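Local coordinates for mevalonate kinase (Methanocaldococcus jannaschii, PDB 1VIS), which catalyses the ATP-dependent phosphorylation of (R)-mevalonate to (R)-5-phosphomevalonate, an early step of the mevalonate pathway to archaeal isoprenoid lipids, at residues 87-92 and 129-134; 9-14 and 274-279; 190-195 and 283-288; 134-139 and 161-166; 207-212 and 250-255. All coordinates share one frame; numbering follows the deposited sequence.

The five contacts illustrate how a GHMP kinase is assembled from two halves. Contacts 1 and 4 lie in the N-terminal half, their centres about 17 Å apart; contact 1 closes before contact 4 opens, they share K134, and Y88 OH is hydrogen-bonded to E137 OE1. Contact 2 joins strand 3-14 to strand 272-276, tying the N-terminal sheet to the four-stranded C-terminal one. Contact 3, centred about 9 Å from it and interleaved with it in sequence, pairs two strands of that latter sheet. Contact 5 sits about 43 Å from contact 1 between centres, among C-terminal helices. Contact 2 encloses contacts 1, 4 and 5 in sequence and lies beside the predicted ATP loop and the inferred catalytic D157.

Contact 1 of 5, residues 87-92 and 129-134; sequences DYLNIE and YNKELK
Two helix ends meet at the surface of the N-terminal half, where L89, I91, K131 and L133 lie across from one another as the chain leaves helices 76-89 and 113-128. K131 is the polar clasp: its NZ donates to L89 O at 3.0 Å, in the carbonyl plane and on a lone pair, and a bend at chi3 (68°) turns the amine toward that oxygen. The lysine's carbons also pack: I91 CD1 and K131 CD meet tip to tip at 3.4 Å. I91 also covers Y129, with CG2 over one ring face, 4.0 Å from the centroid, in a CH-pi contact, while CD1 lies at the CG end of the ring. Farther along, L133 CD2 touches L89 CD2 at 3.7 Å and also reaches Y88 CE2. Y88 OH is hydrogen-bonded to E137 OE1 of helix 135-150. N90 and N130, both with positive phi, are the C-prime residues of the Schellman motifs that end the two helices.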
# COMPACT_ATOMS: atom_id res chain seq x y z
N ASP A 87 10.12 -1.78 22.84
CA ASP A 87 9.52 -1.24 24.05
C ASP A 87 8.07 -1.69 24.21
O ASP A 87 7.54 -1.66 25.31
CB ASP A 87 9.66 0.29 24.12
CG ASP A 87 9.14 1.00 22.90
OD1 ASP A 87 8.17 0.48 22.31
OD2 ASP A 87 9.69 2.09 22.55
N TYR A 88 7.43 -2.12 23.13
CA TYR A 88 6.07 -2.60 23.26
C TYR A 88 6.15 -3.95 23.95
O TYR A 88 5.32 -4.27 24.81
CB TYR A 88 5.38 -2.78 21.92
CG TYR A 88 3.93 -3.23 22.08
CD1 TYR A 88 2.90 -2.31 22.32
CD2 TYR A 88 3.60 -4.60 22.06
CE1 TYR A 88 1.56 -2.74 22.53
CE2 TYR A 88 2.28 -5.05 22.28
CZ TYR A 88 1.26 -4.12 22.51
OH TYR A 88 -0.04 -4.56 22.72
N LEU A 89 7.14 -4.75 23.55
CA LEU A 89 7.33 -6.07 24.14
C LEU A 89 8.10 -5.90 25.44
O LEU A 89 8.32 -6.87 26.17
CB LEU A 89 8.11 -6.99 23.21
CG LEU A 89 7.40 -7.25 21.88
CD1 LEU A 89 8.24 -8.19 21.02
CD2 LEU A 89 6.02 -7.81 22.14
N ASN A 90 8.51 -4.67 25.72
CA ASN A 90 9.24 -4.35 26.93
C ASN A 90 10.49 -5.22 27.01
O ASN A 90 10.85 -5.76 28.06
CB ASN A 90 8.32 -4.58 28.14
CG ASN A 90 8.88 -3.99 29.41
OD1 ASN A 90 9.50 -2.92 29.41
ND2 ASN A 90 8.64 -4.68 30.52
N ILE A 91 11.15 -5.33 25.86
CA ILE A 91 12.37 -6.11 25.71
C ILE A 91 13.55 -5.17 25.54
O ILE A 91 13.44 -4.12 24.91
CB ILE A 91 12.30 -7.04 24.48
CG1 ILE A 91 11.19 -8.08 24.68
CG2 ILE A 91 13.64 -7.72 24.26
CD1 ILE A 91 11.11 -9.10 23.56
N GLU A 92 14.68 -5.55 26.12
CA GLU A 92 15.90 -4.78 26.00
C GLU A 92 16.91 -5.70 25.31
O GLU A 92 17.34 -6.71 25.87
CB GLU A 92 16.39 -4.34 27.37
CG GLU A 92 15.39 -3.45 28.08
CD GLU A 92 16.04 -2.28 28.79
OE1 GLU A 92 16.71 -2.50 29.82
OE2 GLU A 92 15.89 -1.14 28.30
N TYR A 129 12.05 -12.99 18.84
CA TYR A 129 12.04 -13.14 20.30
C TYR A 129 10.97 -14.13 20.74
O TYR A 129 10.65 -14.26 21.93
CB TYR A 129 11.82 -11.77 20.97
CG TYR A 129 13.09 -10.93 21.07
CD1 TYR A 129 13.31 -9.83 20.22
CD2 TYR A 129 14.09 -11.26 21.98
CE1 TYR A 129 14.52 -9.09 20.28
CE2 TYR A 129 15.29 -10.54 22.06
CZ TYR A 129 15.50 -9.45 21.20
OH TYR A 129 16.72 -8.79 21.28
N ASN A 130 10.41 -14.84 19.77
CA ASN A 130 9.40 -15.85 20.01
C ASN A 130 8.25 -15.35 20.88
O ASN A 130 7.80 -16.02 21.81
CB ASN A 130 10.05 -17.10 20.61
CG ASN A 130 11.12 -17.70 19.68
OD1 ASN A 130 12.33 -17.57 19.92
ND2 ASN A 130 10.66 -18.34 18.60
N LYS A 131 7.79 -14.15 20.56
CA LYS A 131 6.67 -13.53 21.26
C LYS A 131 5.81 -13.05 20.11
O LYS A 131 6.28 -12.25 19.30
CB LYS A 131 7.14 -12.33 22.09
CG LYS A 131 8.17 -12.70 23.15
CD LYS A 131 8.67 -11.49 23.95
CE LYS A 131 7.58 -10.90 24.84
NZ LYS A 131 8.10 -9.83 25.76
N GLU A 132 4.59 -13.55 20.00
CA GLU A 132 3.76 -13.09 18.90
C GLU A 132 2.61 -12.16 19.27
O GLU A 132 2.09 -12.21 20.39
CB GLU A 132 3.24 -14.27 18.07
CG GLU A 132 4.26 -14.76 17.03
CD GLU A 132 4.82 -13.64 16.13
OE1 GLU A 132 5.71 -13.93 15.30
OE2 GLU A 132 4.38 -12.47 16.26
N LEU A 133 2.25 -11.32 18.31
CA LEU A 133 1.21 -10.33 18.48
C LEU A 133 -0.01 -10.61 17.61
O LEU A 133 0.11 -11.18 16.52
CB LEU A 133 1.78 -8.96 18.11
CG LEU A 133 3.13 -8.69 18.75
CD1 LEU A 133 3.85 -7.55 18.03
CD2 LEU A 133 2.90 -8.37 20.22
N LYS A 134 -1.17 -10.20 18.09
CA LYS A 134 -2.42 -10.37 17.35
C LYS A 134 -2.40 -9.33 16.25
O LYS A 134 -1.78 -8.28 16.40
CB LYS A 134 -3.62 -10.13 18.27
CG LYS A 134 -3.75 -11.13 19.43
CD LYS A 134 -2.54 -11.05 20.36
CE LYS A 134 -2.48 -12.19 21.37
NZ LYS A 134 -1.20 -12.13 22.15

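Contact 2 of 5, residues 9-14 and 274-279; sequences SKVILF and KLTGAG
Strands 9-12 and 274-276 run at 130° to each other with their axes 7.6 Å apart at closest approach, and the bonds between the segments run from side chains to backbone carbonyls. T276 OG1 donates to I12 O at 3.1 Å, in the carbonyl plane and on a lone pair. Its chi1 of -178° carries the hydroxyl away from the T276 nitrogen and toward strand 9-12, where the V11 side chain crosses that of T276 at about a right angle, its CG1 3.7 Å from T276 CB. K274 makes the second bridge. Its aliphatic part lies along the corner of the chain at L13. Bends at chi3 and chi4 fold the amine back, so that K274 NZ bonds L275 O of its own strand at 2.8 Å and makes a weak bond to L13 O at 3.3 Å. A salt bridge to E16 adds a charged partner, probably helping to hold this buried amine in its ionised form. L13 and F14 together face I26 in a classic beta bulge. With V11 on L111 of the predicted ATP loop and K10 salt-bridged to D157, the inferred proton acceptor, this is the junction of the two GHMP kinase halves beside the active site.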
# COMPACT_ATOMS: atom_id res chain seq x y z
N SER A 9 1.35 -6.02 -0.09
CA SER A 9 1.30 -4.63 -0.53
C SER A 9 -0.16 -4.21 -0.44
O SER A 9 -1.02 -4.99 -0.01
CB SER A 9 1.80 -4.49 -1.96
OG SER A 9 2.27 -3.17 -2.19
N LYS A 10 -0.47 -3.00 -0.88
CA LYS A 10 -1.84 -2.53 -0.77
C LYS A 10 -2.24 -1.57 -1.90
O LYS A 10 -1.41 -0.83 -2.43
CB LYS A 10 -1.99 -1.91 0.63
CG LYS A 10 -2.94 -0.74 0.77
CD LYS A 10 -2.21 0.56 0.57
CE LYS A 10 -3.15 1.62 0.06
NZ LYS A 10 -2.38 2.85 -0.26
N VAL A 11 -3.52 -1.62 -2.28
CA VAL A 11 -4.05 -0.75 -3.33
C VAL A 11 -5.49 -0.34 -3.07
O VAL A 11 -6.31 -1.14 -2.60
CB VAL A 11 -4.03 -1.45 -4.71
CG1 VAL A 11 -4.32 -0.42 -5.82
CG2 VAL A 11 -2.69 -2.10 -4.95
N ILE A 12 -5.81 0.92 -3.36
CA ILE A 12 -7.18 1.40 -3.18
C ILE A 12 -7.94 1.14 -4.48
O ILE A 12 -7.52 1.56 -5.56
CB ILE A 12 -7.23 2.91 -2.85
CG1 ILE A 12 -6.73 3.12 -1.42
CG2 ILE A 12 -8.66 3.45 -2.99
CD1 ILE A 12 -5.97 4.40 -1.21
N LEU A 13 -9.04 0.41 -4.36
CA LEU A 13 -9.88 0.06 -5.50
C LEU A 13 -10.83 1.20 -5.84
O LEU A 13 -11.11 1.45 -7.00
CB LEU A 13 -10.66 -1.21 -5.20
CG LEU A 13 -9.84 -2.49 -5.00
CD1 LEU A 13 -10.72 -3.60 -4.44
CD2 LEU A 13 -9.24 -2.92 -6.33
N PHE A 14 -11.33 1.88 -4.80
CA PHE A 14 -12.27 2.99 -4.95
C PHE A 14 -12.22 3.83 -3.68
O PHE A 14 -12.01 3.29 -2.59
CB PHE A 14 -13.71 2.51 -5.07
CG PHE A 14 -13.95 1.53 -6.18
CD1 PHE A 14 -13.95 1.94 -7.51
CD2 PHE A 14 -14.18 0.18 -5.88
CE1 PHE A 14 -14.18 1.02 -8.53
CE2 PHE A 14 -14.41 -0.74 -6.90
CZ PHE A 14 -14.41 -0.32 -8.22
N LYS A 274 -8.25 2.38 -13.71
CA LYS A 274 -8.33 3.63 -12.95
C LYS A 274 -7.04 3.83 -12.16
O LYS A 274 -6.39 2.86 -11.76
CB LYS A 274 -9.51 3.60 -11.97
CG LYS A 274 -9.33 2.64 -10.80
CD LYS A 274 -10.50 2.72 -9.82
CE LYS A 274 -10.42 3.95 -8.92
NZ LYS A 274 -9.21 3.87 -8.06
N LEU A 275 -6.66 5.08 -11.95
CA LEU A 275 -5.46 5.37 -11.19
C LEU A 275 -5.75 4.97 -9.75
O LEU A 275 -6.91 4.80 -9.38
CB LEU A 275 -5.09 6.86 -11.28
CG LEU A 275 -5.87 7.90 -10.45
CD1 LEU A 275 -5.36 7.89 -9.02
CD2 LEU A 275 -5.69 9.29 -11.05
N THR A 276 -4.71 4.83 -8.94
CA THR A 276 -4.86 4.44 -7.54
C THR A 276 -4.08 5.35 -6.59
O THR A 276 -2.88 5.58 -6.78
CB THR A 276 -4.40 2.99 -7.32
OG1 THR A 276 -4.61 2.62 -5.95
CG2 THR A 276 -2.92 2.84 -7.66
N GLY A 277 -4.76 5.84 -5.56
CA GLY A 277 -4.13 6.71 -4.58
C GLY A 277 -4.23 8.18 -4.96
O GLY A 277 -5.04 8.54 -5.81
N ALA A 278 -3.43 9.04 -4.32
CA ALA A 278 -3.45 10.46 -4.64
C ALA A 278 -3.07 10.57 -6.10
O ALA A 278 -2.40 9.69 -6.64
CB ALA A 278 -2.47 11.21 -3.78
N GLY A 279 -3.49 11.64 -6.76
CA GLY A 279 -3.17 11.78 -8.17
C GLY A 279 -1.74 12.23 -8.45
O GLY A 279 -0.80 11.77 -7.80

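Contact 3 of 5, residues 190-195 and 283-288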
# COMPACT_ATOMS: atom_id res chain seq x y z
N PHE A 190 -5.01 -8.40 -11.76
CA PHE A 190 -4.84 -6.98 -11.98
C PHE A 190 -3.43 -6.67 -12.43
O PHE A 190 -2.56 -7.54 -12.43
CB PHE A 190 -5.13 -6.20 -10.70
CG PHE A 190 -6.55 -6.34 -10.20
CD1 PHE A 190 -7.53 -5.44 -10.59
CD2 PHE A 190 -6.90 -7.37 -9.32
CE1 PHE A 190 -8.83 -5.54 -10.11
CE2 PHE A 190 -8.20 -7.50 -8.83
CZ PHE A 190 -9.17 -6.57 -9.23
N LEU A 191 -3.22 -5.42 -12.81
CA LEU A 191 -1.91 -4.96 -13.23
C LEU A 191 -1.69 -3.56 -12.66
O LEU A 191 -2.53 -2.67 -12.80
CB LEU A 191 -1.79 -4.90 -14.75
CG LEU A 191 -1.59 -6.19 -15.56
CD1 LEU A 191 -1.56 -5.82 -17.02
CD2 LEU A 191 -0.30 -6.90 -15.17
N ILE A 192 -0.55 -3.40 -11.99
CA ILE A 192 -0.19 -2.11 -11.44
C ILE A 192 0.78 -1.58 -12.46
O ILE A 192 1.77 -2.23 -12.77
CB ILE A 192 0.55 -2.24 -10.10
CG1 ILE A 192 -0.18 -3.24 -9.20
CG2 ILE A 192 0.63 -0.88 -9.42
CD1 ILE A 192 -1.60 -2.88 -8.90
N VAL A 193 0.50 -0.41 -13.00
CA VAL A 193 1.40 0.16 -13.99
C VAL A 193 1.94 1.46 -13.45
O VAL A 193 1.18 2.40 -13.24
CB VAL A 193 0.67 0.43 -15.33
CG1 VAL A 193 1.67 0.83 -16.39
CG2 VAL A 193 -0.12 -0.80 -15.76
N TYR A 194 3.24 1.50 -13.19
CA TYR A 194 3.87 2.72 -12.69
C TYR A 194 4.08 3.67 -13.87
O TYR A 194 5.17 3.76 -14.44
CB TYR A 194 5.20 2.38 -12.00
CG TYR A 194 5.83 3.51 -11.20
CD1 TYR A 194 7.05 3.33 -10.54
CD2 TYR A 194 5.21 4.76 -11.11
CE1 TYR A 194 7.64 4.37 -9.82
CE2 TYR A 194 5.79 5.81 -10.39
CZ TYR A 194 7.00 5.60 -9.74
OH TYR A 194 7.57 6.63 -9.01
N ALA A 195 3.01 4.36 -14.24
CA ALA A 195 3.03 5.31 -15.35
C ALA A 195 4.16 6.34 -15.22
O ALA A 195 5.07 6.38 -16.05
CB ALA A 195 1.67 6.00 -15.44
N CYS A 283 0.53 5.12 -10.01
CA CYS A 283 0.12 3.91 -10.72
C CYS A 283 -1.32 3.95 -11.18
O CYS A 283 -2.14 4.71 -10.67
CB CYS A 283 0.28 2.66 -9.85
SG CYS A 283 1.89 2.41 -9.14
N VAL A 284 -1.61 3.10 -12.15
CA VAL A 284 -2.95 2.95 -12.66
C VAL A 284 -3.17 1.46 -12.45
O VAL A 284 -2.28 0.67 -12.73
CB VAL A 284 -3.04 3.29 -14.16
CG1 VAL A 284 -4.40 2.92 -14.71
CG2 VAL A 284 -2.79 4.78 -14.36
N ILE A 285 -4.31 1.07 -11.90
CA ILE A 285 -4.57 -0.35 -11.70
C ILE A 285 -5.54 -0.84 -12.77
O ILE A 285 -6.59 -0.24 -12.99
CB ILE A 285 -5.12 -0.64 -10.30
CG1 ILE A 285 -5.44 -2.13 -10.20
CG2 ILE A 285 -6.32 0.25 -10.01
CD1 ILE A 285 -5.85 -2.60 -8.84
N ILE A 286 -5.18 -1.93 -13.43
CA ILE A 286 -6.00 -2.45 -14.51
C ILE A 286 -6.55 -3.85 -14.29
O ILE A 286 -5.80 -4.77 -13.99
CB ILE A 286 -5.18 -2.45 -15.82
CG1 ILE A 286 -4.64 -1.03 -16.06
CG2 ILE A 286 -6.04 -2.95 -16.97
CD1 ILE A 286 -3.63 -0.93 -17.18
N LEU A 287 -7.86 -4.01 -14.44
CA LEU A 287 -8.43 -5.34 -14.29
C LEU A 287 -8.15 -6.05 -15.60
O LEU A 287 -8.62 -5.64 -16.67
CB LEU A 287 -9.93 -5.30 -14.01
CG LEU A 287 -10.59 -6.68 -14.17
CD1 LEU A 287 -9.89 -7.75 -13.35
CD2 LEU A 287 -12.04 -6.57 -13.78
N VAL A 288 -7.37 -7.12 -15.50
CA VAL A 288 -6.98 -7.92 -16.65
C VAL A 288 -8.12 -8.73 -17.24
O VAL A 288 -8.94 -9.29 -16.52
CB VAL A 288 -5.82 -8.90 -16.27
CG1 VAL A 288 -5.72 -10.05 -17.27
CG2 VAL A 288 -4.50 -8.13 -16.22
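L191 with I286 and V193 with V284 are the two hydrogen-bonded pairs of antiparallel strands 190-195 and 283-287 in the four-stranded C-terminal sheet. The ladder is firm at the second, where V193 N meets V284 O at 3.0 Å and V284 N returns to V193 O at 3.1 Å. L191-I286 has one straight bond, I286 N to L191 O at 2.8 Å (159°), and one weak one, bent to 130°. On the face carrying F190, I192, C283, I285 and L287, the F190 ring takes L287 CD1 over one face, while I285 CD1 approaches F190 CD1 obliquely at 3.7 Å. I192 CG2, anti to its own nitrogen, is thereby set on C283 SG at 3.5 Å. On the other face V193 CG2 meets I286 CD1, and V288, just beyond the strand, packs on L191. Y194 forms the partly exposed end: C283 SG lies obliquely 5.2 Å from its ring centroid, and the residue centres an inverse gamma turn. Hydrocarbon on both faces, with backbone polar groups shared between this ladder and flanking strands 272-276 and 306-310, implies a buried sheet interior, with helix 235-249 over F190 and L287, C109 of the predicted ATP loop beside C283, and helix 257-269 over V284.

Contact 4 of 5, residues 134-139 and 161-166; sequences KDDEIA and ITYKGI
The carbonyl oxygen of T162 accepts K164 NZ at 3.0 Å, from above the carbonyl plane, just where helix 156-163 ends against the first turn of helix 135-150. This helix-helix contact belongs to the N-terminal half of the GHMP kinase fold, and K164, with positive phi, is the first residue to leave the helix. Across the interface the meeting is mainly of carbon. T162 turns its methyl toward the partner helix, where CG2 makes the closer contact, 3.7 Å from D135 CB; its hydroxyl, set beside the backbone N by a chi1 of -63°, bonds T158 O one turn back along its own helix. Y163 lies across the start of the other helix; its side chain and that of D135 run alongside one another, pointing opposite ways, with the carboxylate plane 75° from the ring plane. D135 CB approaches Y163 CE2 obliquely, A139 CB touches Y163 CE1 at 3.9 Å one turn farther on, and Y163 OH lies over the backbone at D136 CA. The ring also stacks with F174. K164 NZ stands 4.7 Å from D135 OD2, though the opposite charges probably attract. Deeper in, I138 CG2 comes to 4.1 Å from T162 OG1.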
# COMPACT_ATOMS: atom_id res chain seq x y z
N LYS A 134 -1.17 -10.20 18.09
CA LYS A 134 -2.42 -10.37 17.35
C LYS A 134 -2.40 -9.33 16.25
O LYS A 134 -1.78 -8.28 16.40
CB LYS A 134 -3.62 -10.13 18.27
CG LYS A 134 -3.75 -11.13 19.43
CD LYS A 134 -2.54 -11.05 20.36
CE LYS A 134 -2.48 -12.19 21.37
NZ LYS A 134 -1.20 -12.13 22.15
N ASP A 135 -3.07 -9.62 15.15
CA ASP A 135 -3.12 -8.69 14.03
C ASP A 135 -3.53 -7.31 14.54
O ASP A 135 -3.19 -6.28 13.97
CB ASP A 135 -4.12 -9.18 12.99
CG ASP A 135 -3.64 -10.45 12.29
OD1 ASP A 135 -2.48 -10.87 12.51
OD2 ASP A 135 -4.44 -11.02 11.51
N ASP A 136 -4.26 -7.32 15.64
CA ASP A 136 -4.75 -6.13 16.30
C ASP A 136 -3.59 -5.27 16.84
O ASP A 136 -3.57 -4.05 16.65
CB ASP A 136 -5.66 -6.60 17.44
CG ASP A 136 -6.32 -5.46 18.16
OD1 ASP A 136 -5.61 -4.75 18.91
OD2 ASP A 136 -7.55 -5.29 18.00
N GLU A 137 -2.64 -5.91 17.49
CA GLU A 137 -1.49 -5.22 18.07
C GLU A 137 -0.52 -4.74 16.99
O GLU A 137 0.06 -3.65 17.07
CB GLU A 137 -0.76 -6.16 19.04
CG GLU A 137 -1.70 -6.93 19.96
CD GLU A 137 -0.96 -7.74 21.02
OE1 GLU A 137 -0.54 -7.17 22.04
OE2 GLU A 137 -0.80 -8.96 20.81
N ILE A 138 -0.35 -5.57 15.98
CA ILE A 138 0.54 -5.27 14.88
C ILE A 138 0.03 -4.08 14.06
O ILE A 138 0.80 -3.16 13.75
CB ILE A 138 0.68 -6.51 13.99
CG1 ILE A 138 1.22 -7.66 14.84
CG2 ILE A 138 1.57 -6.20 12.80
CD1 ILE A 138 1.34 -8.98 14.11
N ALA A 139 -1.25 -4.09 13.72
CA ALA A 139 -1.86 -3.00 12.96
C ALA A 139 -1.63 -1.65 13.65
O ALA A 139 -1.32 -0.65 12.99
CB ALA A 139 -3.36 -3.25 12.81
N ILE A 161 -2.64 -4.12 5.06
CA ILE A 161 -1.52 -5.03 4.93
C ILE A 161 -1.44 -6.04 6.08
O ILE A 161 -0.86 -7.11 5.93
CB ILE A 161 -0.20 -4.22 4.83
CG1 ILE A 161 -0.23 -3.38 3.54
CG2 ILE A 161 1.01 -5.14 4.87
CD1 ILE A 161 0.97 -2.49 3.32
N THR A 162 -2.02 -5.70 7.23
CA THR A 162 -2.01 -6.60 8.38
C THR A 162 -3.14 -7.63 8.36
O THR A 162 -2.92 -8.80 8.63
CB THR A 162 -2.10 -5.82 9.71
OG1 THR A 162 -0.95 -4.98 9.83
CG2 THR A 162 -2.14 -6.78 10.90
N TYR A 163 -4.35 -7.18 8.06
CA TYR A 163 -5.50 -8.07 8.03
C TYR A 163 -5.68 -8.76 6.68
O TYR A 163 -6.46 -9.70 6.57
CB TYR A 163 -6.77 -7.30 8.39
CG TYR A 163 -6.78 -6.84 9.82
CD1 TYR A 163 -6.60 -5.49 10.14
CD2 TYR A 163 -6.92 -7.75 10.85
CE1 TYR A 163 -6.54 -5.07 11.48
CE2 TYR A 163 -6.87 -7.35 12.18
CZ TYR A 163 -6.68 -6.02 12.49
OH TYR A 163 -6.59 -5.65 13.82
N LYS A 164 -4.95 -8.29 5.68
CA LYS A 164 -5.02 -8.84 4.33
C LYS A 164 -6.45 -8.87 3.78
O LYS A 164 -7.41 -8.56 4.49
CB LYS A 164 -4.39 -10.24 4.32
CG LYS A 164 -2.89 -10.21 4.60
CD LYS A 164 -2.31 -11.60 4.82
CE LYS A 164 -2.78 -12.18 6.15
NZ LYS A 164 -2.30 -11.40 7.32
N GLY A 165 -6.59 -9.22 2.51
CA GLY A 165 -7.91 -9.27 1.92
C GLY A 165 -8.39 -7.94 1.37
O GLY A 165 -7.60 -7.17 0.81
N ILE A 166 -9.68 -7.69 1.53
CA ILE A 166 -10.32 -6.46 1.06
C ILE A 166 -10.98 -5.77 2.25
O ILE A 166 -11.80 -6.37 2.96
CB ILE A 166 -11.41 -6.77 0.03
CG1 ILE A 166 -10.98 -7.96 -0.82
CG2 ILE A 166 -11.67 -5.55 -0.85
CD1 ILE A 166 -12.10 -8.60 -1.58

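Contact 5 of 5, residues 207-212 and 250-255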
# COMPACT_ATOMS: atom_id res chain seq x y z
N ASN A 207 -4.75 19.02 -0.70
CA ASN A 207 -5.09 20.43 -0.68
C ASN A 207 -5.69 20.90 -2.01
O ASN A 207 -6.57 21.76 -2.04
CB ASN A 207 -3.85 21.26 -0.32
CG ASN A 207 -3.33 20.94 1.08
OD1 ASN A 207 -4.09 20.94 2.05
ND2 ASN A 207 -2.03 20.67 1.19
N GLU A 208 -5.22 20.32 -3.11
CA GLU A 208 -5.72 20.66 -4.43
C GLU A 208 -7.10 20.08 -4.69
O GLU A 208 -7.83 20.52 -5.58
CB GLU A 208 -4.75 20.17 -5.50
CG GLU A 208 -3.38 20.81 -5.39
CD GLU A 208 -2.41 20.27 -6.40
OE1 GLU A 208 -1.23 20.71 -6.41
OE2 GLU A 208 -2.84 19.39 -7.18
N VAL A 209 -7.45 19.06 -3.91
CA VAL A 209 -8.74 18.41 -4.03
C VAL A 209 -9.69 19.20 -3.13
O VAL A 209 -10.86 19.39 -3.45
CB VAL A 209 -8.65 16.93 -3.56
CG1 VAL A 209 -10.02 16.27 -3.59
CG2 VAL A 209 -7.67 16.16 -4.45
N ALA A 210 -9.16 19.66 -2.00
CA ALA A 210 -9.92 20.45 -1.04
C ALA A 210 -10.35 21.75 -1.70
O ALA A 210 -11.45 22.25 -1.48
CB ALA A 210 -9.04 20.74 0.17
N LYS A 211 -9.46 22.29 -2.54
CA LYS A 211 -9.73 23.53 -3.24
C LYS A 211 -10.57 23.31 -4.50
O LYS A 211 -10.27 23.85 -5.57
CB LYS A 211 -8.40 24.21 -3.59
CG LYS A 211 -8.55 25.61 -4.19
CD LYS A 211 -9.52 26.47 -3.37
CE LYS A 211 -9.79 27.81 -4.04
NZ LYS A 211 -8.56 28.66 -4.08
N ILE A 212 -11.62 22.50 -4.38
CA ILE A 212 -12.53 22.22 -5.49
C ILE A 212 -13.96 22.34 -4.99
O ILE A 212 -14.30 21.83 -3.93
CB ILE A 212 -12.33 20.80 -6.07
CG1 ILE A 212 -11.07 20.76 -6.93
CG2 ILE A 212 -13.55 20.38 -6.90
CD1 ILE A 212 -10.98 19.58 -7.85
N LYS A 250 -10.68 12.24 -12.19
CA LYS A 250 -10.25 13.17 -13.22
C LYS A 250 -10.90 14.54 -13.00
O LYS A 250 -10.32 15.56 -13.34
CB LYS A 250 -10.64 12.65 -14.61
CG LYS A 250 -9.94 11.36 -15.03
CD LYS A 250 -9.11 11.56 -16.28
CE LYS A 250 -9.94 12.08 -17.45
NZ LYS A 250 -10.96 11.12 -17.98
N LYS A 251 -12.10 14.55 -12.41
CA LYS A 251 -12.82 15.79 -12.14
C LYS A 251 -12.21 16.53 -10.95
O LYS A 251 -12.62 17.64 -10.62
CB LYS A 251 -14.30 15.51 -11.86
CG LYS A 251 -15.06 14.78 -12.96
CD LYS A 251 -15.67 15.71 -13.99
CE LYS A 251 -16.65 14.96 -14.89
NZ LYS A 251 -17.31 15.83 -15.91
N LEU A 252 -11.24 15.91 -10.29
CA LEU A 252 -10.58 16.53 -9.15
C LEU A 252 -9.22 16.95 -9.65
O LEU A 252 -8.33 17.30 -8.86
CB LEU A 252 -10.43 15.53 -8.02
CG LEU A 252 -11.73 14.81 -7.64
CD1 LEU A 252 -11.42 13.72 -6.62
CD2 LEU A 252 -12.73 15.81 -7.08
N ASN A 253 -9.08 16.92 -10.97
CA ASN A 253 -7.86 17.25 -11.71
C ASN A 253 -6.57 16.91 -10.99
O ASN A 253 -5.64 17.73 -10.91
CB ASN A 253 -7.87 18.71 -12.15
CG ASN A 253 -7.71 19.66 -11.00
OD1 ASN A 253 -6.71 20.37 -10.91
ND2 ASN A 253 -8.70 19.68 -10.11
N ILE A 254 -6.52 15.70 -10.45
CA ILE A 254 -5.34 15.20 -9.78
C ILE A 254 -4.85 14.08 -10.68
O ILE A 254 -3.99 13.29 -10.30
CB ILE A 254 -5.66 14.61 -8.41
CG1 ILE A 254 -6.92 13.75 -8.50
CG2 ILE A 254 -5.74 15.73 -7.39
CD1 ILE A 254 -6.86 12.48 -7.68
N SER A 255 -5.43 13.99 -11.87
CA SER A 255 -5.00 12.98 -12.82
C SER A 255 -4.02 13.67 -13.77
O SER A 255 -3.87 14.90 -13.75
CB SER A 255 -6.19 12.41 -13.61
OG SER A 255 -5.77 11.35 -14.46
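I212 and V209 are the two side chains of the segment 207-212 that press on the loop 250-255; both meet L252, while I212 also meets K251 and N253, and V209 also meets I254. Along the loop, K251 comes first, and contributes its backbone: K251 O lies 3.8 Å from I212 CD1, while the rest of the lysine side chain turns from the segment 207-212. L252 follows. I212 CD1 sits against its backbone, 3.3 Å from L252 CA, and L252 CD1 touches V209 CG1 at 4.2 Å. At N253 the chain turns with positive phi, and the N253 backbone nitrogen bonds K250 O. With chi1 at 70°, the amide group is placed beside I212, the two side chains lying antiparallel, with N253 ND2 against I212 CD1 in a contact that is not a polar bond. I254 closes the series: its CG2 meets V209 CG2 at 3.5 Å, the methyls belonging to side chains set at a slant to one another. The interface therefore rests on van der Waals contact, with V209, L252 and I254 buried and N253 and K251 at the exposed margin. An inverse gamma turn centred on K211 leads the chain from the helix to I212. The loop links helices 235-249 and 257-269; F219 and I218 of helix 215-230 pack on V209 and L252 respectively, and H17 lies against both V209 and I254.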